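Local coordinates for protein deacetylase EF_0837 (Enterococcus faecalis, PDB 2ICS) that binds two zinc ions in an amidohydrolase TIM barrel and deacetylates acetyl-(R)-mandelate in vitro, though with very low efficiency, at residues H60-E65 with S270-I275. Residues are numbered along the deposited sequence; the frame is centred on the assembly and turned at random.
Sequences HVHCFE and STDIYI. With ZN (zinc ion), chain B.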
loop_
_atom_site.group_PDB
_atom_site.type_symbol
_atom_site.label_atom_id
_atom_site.label_comp_id
_atom_site.label_asym_id
_atom_site.label_seq_id
_atom_site.Cartn_x
_atom_site.Cartn_y
_atom_site.Cartn_z
ATOM N N HIS A 60 2.520 0.153 0.891
ATOM C CA HIS A 60 3.554 -0.476 1.697
ATOM C C HIS A 60 4.577 -1.033 0.724
ATOM O O HIS A 60 4.425 -2.128 0.181
ATOM C CB HIS A 60 3.019 -1.576 2.617
ATOM C CG HIS A 60 4.050 -2.091 3.573
ATOM N ND1 HIS A 60 3.764 -2.605 4.818
ATOM C CD2 HIS A 60 5.399 -2.186 3.439
ATOM C CE1 HIS A 60 4.924 -2.990 5.389
ATOM N NE2 HIS A 60 5.945 -2.755 4.590
ATOM N N VAL A 61 5.638 -0.260 0.534
ATOM C CA VAL A 61 6.686 -0.605 -0.409
ATOM C C VAL A 61 8.079 -0.266 0.136
ATOM O O VAL A 61 8.213 0.446 1.126
ATOM C CB VAL A 61 6.424 0.182 -1.715
ATOM C CG1 VAL A 61 7.703 0.446 -2.455
ATOM C CG2 VAL A 61 5.428 -0.571 -2.568
ATOM N N HIS A 62 9.109 -0.791 -0.519
ATOM C CA HIS A 62 10.491 -0.513 -0.159
ATOM C C HIS A 62 11.223 -0.275 -1.476
ATOM O O HIS A 62 11.609 -1.214 -2.178
ATOM C CB HIS A 62 11.076 -1.682 0.623
ATOM C CG HIS A 62 10.492 -1.817 1.994
ATOM N ND1 HIS A 62 10.692 -0.901 3.003
ATOM C CD2 HIS A 62 9.612 -2.724 2.490
ATOM C CE1 HIS A 62 9.938 -1.267 4.053
ATOM N NE2 HIS A 62 9.265 -2.370 3.792
ATOM N N CYS A 63 11.381 1.000 -1.820
ATOM C CA CYS A 63 12.011 1.360 -3.077
ATOM C C CYS A 63 13.140 2.389 -3.044
ATOM O O CYS A 63 13.299 3.154 -3.998
ATOM C CB CYS A 63 10.935 1.817 -4.067
ATOM S SG CYS A 63 9.940 3.198 -3.494
ATOM N N PHE A 64 13.902 2.430 -1.953
ATOM C CA PHE A 64 15.056 3.324 -1.871
ATOM C C PHE A 64 16.151 2.439 -2.468
ATOM O O PHE A 64 16.693 1.575 -1.780
ATOM C CB PHE A 64 15.399 3.666 -0.415
ATOM C CG PHE A 64 16.627 4.534 -0.265
ATOM C CD1 PHE A 64 17.216 4.718 0.983
ATOM C CD2 PHE A 64 17.199 5.168 -1.370
ATOM C CE1 PHE A 64 18.354 5.518 1.136
ATOM C CE2 PHE A 64 18.337 5.966 -1.230
ATOM C CZ PHE A 64 18.915 6.142 0.025
ATOM N N GLU A 65 16.462 2.651 -3.746
ATOM C CA GLU A 65 17.441 1.819 -4.446
ATOM C C GLU A 65 18.861 1.743 -3.874
ATOM O O GLU A 65 19.614 0.827 -4.214
ATOM C CB GLU A 65 17.505 2.213 -5.931
ATOM C CG GLU A 65 18.174 3.548 -6.220
ATOM C CD GLU A 65 18.313 3.816 -7.712
ATOM O OE1 GLU A 65 17.306 4.162 -8.367
ATOM O OE2 GLU A 65 19.436 3.668 -8.237
ATOM N N SER A 270 -1.771 -4.183 0.136
ATOM C CA SER A 270 -0.417 -3.739 -0.192
ATOM C C SER A 270 0.505 -4.950 -0.284
ATOM O O SER A 270 0.170 -6.038 0.187
ATOM C CB SER A 270 0.102 -2.751 0.855
ATOM O OG SER A 270 0.075 -3.323 2.150
ATOM N N THR A 271 1.688 -4.740 -0.848
ATOM C CA THR A 271 2.638 -5.821 -1.086
ATOM C C THR A 271 3.828 -6.030 -0.163
ATOM O O THR A 271 4.291 -7.165 -0.021
ATOM C CB THR A 271 3.246 -5.671 -2.480
ATOM O OG1 THR A 271 3.954 -4.424 -2.538
ATOM C CG2 THR A 271 2.157 -5.684 -3.551
ATOM N N ASP A 272 4.320 -4.957 0.453
ATOM C CA ASP A 272 5.536 -5.020 1.267
ATOM C C ASP A 272 6.579 -5.668 0.360
ATOM O O ASP A 272 7.327 -6.557 0.754
ATOM C CB ASP A 272 5.377 -5.849 2.531
ATOM C CG ASP A 272 6.677 -5.930 3.323
ATOM O OD1 ASP A 272 7.484 -4.985 3.224
ATOM O OD2 ASP A 272 6.902 -6.922 4.046
ATOM N N ILE A 273 6.596 -5.194 -0.876
ATOM C CA ILE A 273 7.483 -5.699 -1.909
ATOM C C ILE A 273 8.866 -5.046 -1.912
ATOM O O ILE A 273 9.032 -3.885 -1.534
ATOM C CB ILE A 273 6.831 -5.462 -3.290
ATOM C CG1 ILE A 273 7.593 -6.193 -4.387
ATOM C CG2 ILE A 273 6.807 -3.956 -3.602
ATOM C CD1 ILE A 273 6.888 -6.119 -5.738
ATOM N N TYR A 274 9.858 -5.824 -2.323
ATOM C CA TYR A 274 11.222 -5.339 -2.478
ATOM C C TYR A 274 11.810 -6.317 -3.490
ATOM O O TYR A 274 11.235 -7.388 -3.713
ATOM C CB TYR A 274 11.979 -5.280 -1.139
ATOM C CG TYR A 274 12.489 -6.568 -0.558
ATOM C CD1 TYR A 274 13.852 -6.867 -0.584
ATOM C CD2 TYR A 274 11.630 -7.455 0.082
ATOM C CE1 TYR A 274 14.344 -8.018 0.022
ATOM C CE2 TYR A 274 12.110 -8.607 0.690
ATOM C CZ TYR A 274 13.467 -8.884 0.658
ATOM O OH TYR A 274 13.946 -10.022 1.265
ATOM N N ILE A 275 12.921 -5.953 -4.119
ATOM C CA ILE A 275 13.482 -6.779 -5.179
ATOM C C ILE A 275 13.487 -8.296 -4.989
ATOM O O ILE A 275 13.141 -9.029 -5.914
ATOM C CB ILE A 275 14.904 -6.287 -5.569
ATOM C CG1 ILE A 275 15.279 -6.850 -6.942
ATOM C CG2 ILE A 275 15.932 -6.705 -4.520
ATOM C CD1 ILE A 275 16.399 -6.089 -7.639
HETATM ZN ZN ZN B . 8.020 -3.535 4.826
HETATM O O HOH W 1 7.479 -5.216 5.794
#
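OD1 of D272 and the imidazoles of H60 and H62 converge on one zinc ion, OD1 lying 2.2 Å from the metal. NE2 of H60 lies 2.2 Å and NE2 of H62 2.0 Å from the same zinc; water 1 and the carboxylated K154 complete five ligands. The His-X-His pair ending a barrel strand and the late aspartate are characteristic of the amidohydrolase superfamily; the carbamate of K154, shared by both zincs, bridges the binuclear centre. D272 OD1 approaches the H62 ring at its edge, with ring and carboxylate planes 72° apart. Against H60 the carboxylate runs alongside, and CB of D272 sits over a face of that ring, a CH-pi contact 3.8 Å from its centroid. Both H60 and D272 hold CG anti to the backbone N (chi1 -172° and 178°), which sends their ends the same way to the metal. Hydrogen bonds between ND1 of H60 and OG1 of T210, and between ND1 of H62 and OG1 of T91, help to fix the ring rotations. N of D272 donates to O of H60 at 2.8 Å, while the bond from H62 N to I273 O is weak at 3.3 Å. On the side of the backbones away from the zinc, CG2 of V61 meets CG2 of I273 at 3.8 Å, and both side chains touch I77 of helix 74-77. H60 and V61 end strand 51-61 beside strand 83-89, while S270-Y274 is loop leading into helix 275-279, with Y274 at its N-cap position.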